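PDB 3KVP: uncharacterized protein ymzC from Bacillus subtilis, which is of unknown function but is probably an exported member of the YmzC-like family, here apparently without its N-terminal signal segment. Local coordinates for residues Gly38-Tyr43 / Leu54-Asp60. Residues are numbered along the deposited sequence; the frame is centred on the assembly and turned at random.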
loop_
_atom_site.group_PDB
_atom_site.type_symbol
_atom_site.label_atom_id
_atom_site.label_comp_id
_atom_site.label_asym_id
_atom_site.label_seq_id
_atom_site.Cartn_x
_atom_site.Cartn_y
_atom_site.Cartn_z
ATOM N N GLY D 38 -2.892 9.952 15.147
ATOM C CA GLY D 38 -1.463 10.058 15.395
ATOM C C GLY D 38 -0.826 8.716 15.706
ATOM O O GLY D 38 0.371 8.637 15.970
ATOM N N TYR D 39 -1.624 7.653 15.658
ATOM C CA TYR D 39 -1.171 6.363 16.136
ATOM C C TYR D 39 -0.732 5.412 15.041
ATOM O O TYR D 39 -1.452 5.183 14.063
ATOM C CB TYR D 39 -2.264 5.704 16.958
ATOM C CG TYR D 39 -2.656 6.519 18.157
ATOM C CD1 TYR D 39 -2.168 6.205 19.419
ATOM C CD2 TYR D 39 -3.503 7.615 18.028
ATOM C CE1 TYR D 39 -2.523 6.953 20.524
ATOM C CE2 TYR D 39 -3.864 8.372 19.127
ATOM C CZ TYR D 39 -3.372 8.035 20.374
ATOM O OH TYR D 39 -3.724 8.782 21.479
ATOM N N ILE D 40 0.463 4.863 15.217
ATOM C CA ILE D 40 0.910 3.733 14.422
ATOM C C ILE D 40 0.587 2.455 15.205
ATOM O O ILE D 40 0.808 2.405 16.412
ATOM C CB ILE D 40 2.424 3.784 14.157
ATOM C CG1 ILE D 40 2.791 5.051 13.393
ATOM C CG2 ILE D 40 2.865 2.541 13.380
ATOM C CD1 ILE D 40 4.259 5.187 13.142
ATOM N N LYS D 41 0.061 1.441 14.519
ATOM C CA LYS D 41 -0.253 0.155 15.133
ATOM C C LYS D 41 0.362 -0.941 14.284
ATOM O O LYS D 41 0.152 -0.965 13.073
ATOM C CB LYS D 41 -1.754 -0.065 15.141
ATOM C CG LYS D 41 -2.571 0.953 15.888
ATOM C CD LYS D 41 -4.046 0.749 15.575
ATOM C CE LYS D 41 -4.846 2.003 15.850
ATOM N NZ LYS D 41 -6.103 2.029 15.050
ATOM N N ILE D 42 1.122 -1.846 14.896
ATOM C CA ILE D 42 1.676 -2.976 14.144
ATOM C C ILE D 42 0.979 -4.290 14.492
ATOM O O ILE D 42 0.718 -4.594 15.666
ATOM C CB ILE D 42 3.204 -3.108 14.269
ATOM C CG1 ILE D 42 3.898 -2.069 13.387
ATOM C CG2 ILE D 42 3.654 -4.457 13.773
ATOM C CD1 ILE D 42 3.988 -0.766 14.003
ATOM N N TYR D 43 0.656 -5.045 13.447
ATOM C CA TYR D 43 -0.117 -6.262 13.575
ATOM C C TYR D 43 0.629 -7.428 12.979
ATOM O O TYR D 43 1.577 -7.241 12.202
ATOM C CB TYR D 43 -1.417 -6.131 12.806
ATOM C CG TYR D 43 -2.349 -5.077 13.312
ATOM C CD1 TYR D 43 -2.266 -3.769 12.843
ATOM C CD2 TYR D 43 -3.337 -5.383 14.249
ATOM C CE1 TYR D 43 -3.135 -2.795 13.289
ATOM C CE2 TYR D 43 -4.219 -4.401 14.711
ATOM C CZ TYR D 43 -4.106 -3.111 14.221
ATOM O OH TYR D 43 -4.957 -2.125 14.651
ATOM N N LEU D 54 -2.614 -7.678 17.498
ATOM C CA LEU D 54 -1.995 -6.378 17.611
ATOM C C LEU D 54 -0.697 -6.610 18.372
ATOM O O LEU D 54 -0.730 -7.070 19.505
ATOM C CB LEU D 54 -2.907 -5.416 18.370
ATOM C CG LEU D 54 -2.393 -3.986 18.543
ATOM C CD1 LEU D 54 -1.825 -3.472 17.235
ATOM C CD2 LEU D 54 -3.491 -3.057 19.070
ATOM N N LYS D 55 0.441 -6.297 17.755
ATOM C CA LYS D 55 1.734 -6.529 18.386
ATOM C C LYS D 55 2.313 -5.302 19.087
ATOM O O LYS D 55 2.990 -5.440 20.104
ATOM C CB LYS D 55 2.752 -7.092 17.378
ATOM C CG LYS D 55 2.550 -8.581 17.068
ATOM C CD LYS D 55 3.664 -9.148 16.185
ATOM C CE LYS D 55 4.985 -9.283 16.937
ATOM N NZ LYS D 55 4.763 -9.997 18.236
ATOM N N LYS D 56 2.071 -4.107 18.551
ATOM C CA LYS D 56 2.665 -2.903 19.136
ATOM C C LYS D 56 1.915 -1.623 18.757
ATOM O O LYS D 56 1.371 -1.516 17.660
ATOM C CB LYS D 56 4.148 -2.799 18.763
ATOM C CG LYS D 56 4.958 -1.868 19.667
ATOM C CD LYS D 56 5.565 -2.616 20.847
ATOM C CE LYS D 56 5.774 -1.694 22.042
ATOM N NZ LYS D 56 4.477 -1.293 22.682
ATOM N N GLU D 57 1.872 -0.668 19.686
ATOM C CA GLU D 57 1.168 0.596 19.477
ATOM C C GLU D 57 1.976 1.798 19.978
ATOM O O GLU D 57 2.452 1.823 21.124
ATOM C CB GLU D 57 -0.225 0.589 20.126
ATOM C CG GLU D 57 -1.384 0.592 19.111
ATOM C CD GLU D 57 -2.778 0.851 19.728
ATOM O OE1 GLU D 57 -3.100 0.295 20.813
ATOM O OE2 GLU D 57 -3.559 1.607 19.099
ATOM N N TYR D 58 2.123 2.786 19.095
ATOM C CA TYR D 58 2.853 4.010 19.383
ATOM C C TYR D 58 2.019 5.222 19.010
ATOM O O TYR D 58 1.344 5.237 17.978
ATOM C CB TYR D 58 4.120 4.081 18.546
ATOM C CG TYR D 58 5.219 3.145 18.939
ATOM C CD1 TYR D 58 6.117 3.493 19.937
ATOM C CD2 TYR D 58 5.399 1.935 18.282
ATOM C CE1 TYR D 58 7.166 2.650 20.298
ATOM C CE2 TYR D 58 6.452 1.076 18.629
ATOM C CZ TYR D 58 7.328 1.443 19.648
ATOM O OH TYR D 58 8.371 0.620 20.023
ATOM N N ALA D 59 2.083 6.251 19.842
ATOM C CA ALA D 59 1.658 7.571 19.411
ATOM C C ALA D 59 2.808 8.188 18.600
ATOM O O ALA D 59 3.934 8.280 19.076
ATOM C CB ALA D 59 1.307 8.425 20.614
ATOM N N ASP D 60 2.532 8.579 17.363
ATOM C CA ASP D 60 3.544 9.198 16.505
ATOM C C ASP D 60 4.382 10.303 17.180
ATOM O O ASP D 60 5.560 10.489 16.869
ATOM C CB ASP D 60 2.886 9.752 15.243
ATOM C CG ASP D 60 3.878 10.420 14.315
ATOM O OD1 ASP D 60 4.908 9.781 13.981
ATOM O OD2 ASP D 60 3.621 11.582 13.916
#
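Ile40 and Tyr58 form a hydrogen-bonded antiparallel pair: Ile40 N lies 2.9 Å from Tyr58 O, and Tyr58 N returns a nearly straight bond to Ile40 O. Ile42 N donates to Lys56 O at 2.8 Å, and there the ladder slips. Ile42 O accepts from both Lys55 N (2.7 Å, in the carbonyl plane) and Lys56 N (3.2 Å, tilted 22° from that plane), the signature of a classic beta bulge. Beyond it, Tyr43 pairs with Leu54 instead of Lys55. In the non-hydrogen-bonded pairs Tyr39-Ala59 and Lys41-Glu57, the CA atoms of Tyr39, Lys41 and Glu57 make CA-H...O contacts with carbonyls of the other strand.

Apolar contacts gather on the face bearing Tyr39, Lys41, Tyr43, Leu54, Glu57 and Ala59. Leu54, its CG anti to the backbone N (chi1 -179°), sets CD1 over one face of the Tyr43 ring, 3.8 Å from the centroid and 18° off the normal, a CH-pi contact. Tyr39 CE1 approaches Ala59 CB at 4.1 Å.

On the same face, Lys41 and Glu57 run side by side, with Lys41 CG 3.4 Å from Glu57 OE2. Their charged ends, Lys41 NZ and Glu57 OE2, remain 4.8 Å apart; Lys41 NZ instead forms a salt bridge with Asp60 of a third subunit, whose carboxylate is also hydrogen-bonded to Tyr43 OH.

This pairing joins strands 39-46 and 51-59 of a hairpin. Strand 31-36 flanks 39-46 across the sheet, bringing Phe32 against the Tyr43 ring, while helix 60-67 follows Ala59 and lays Leu63 against Ile40 and Tyr58.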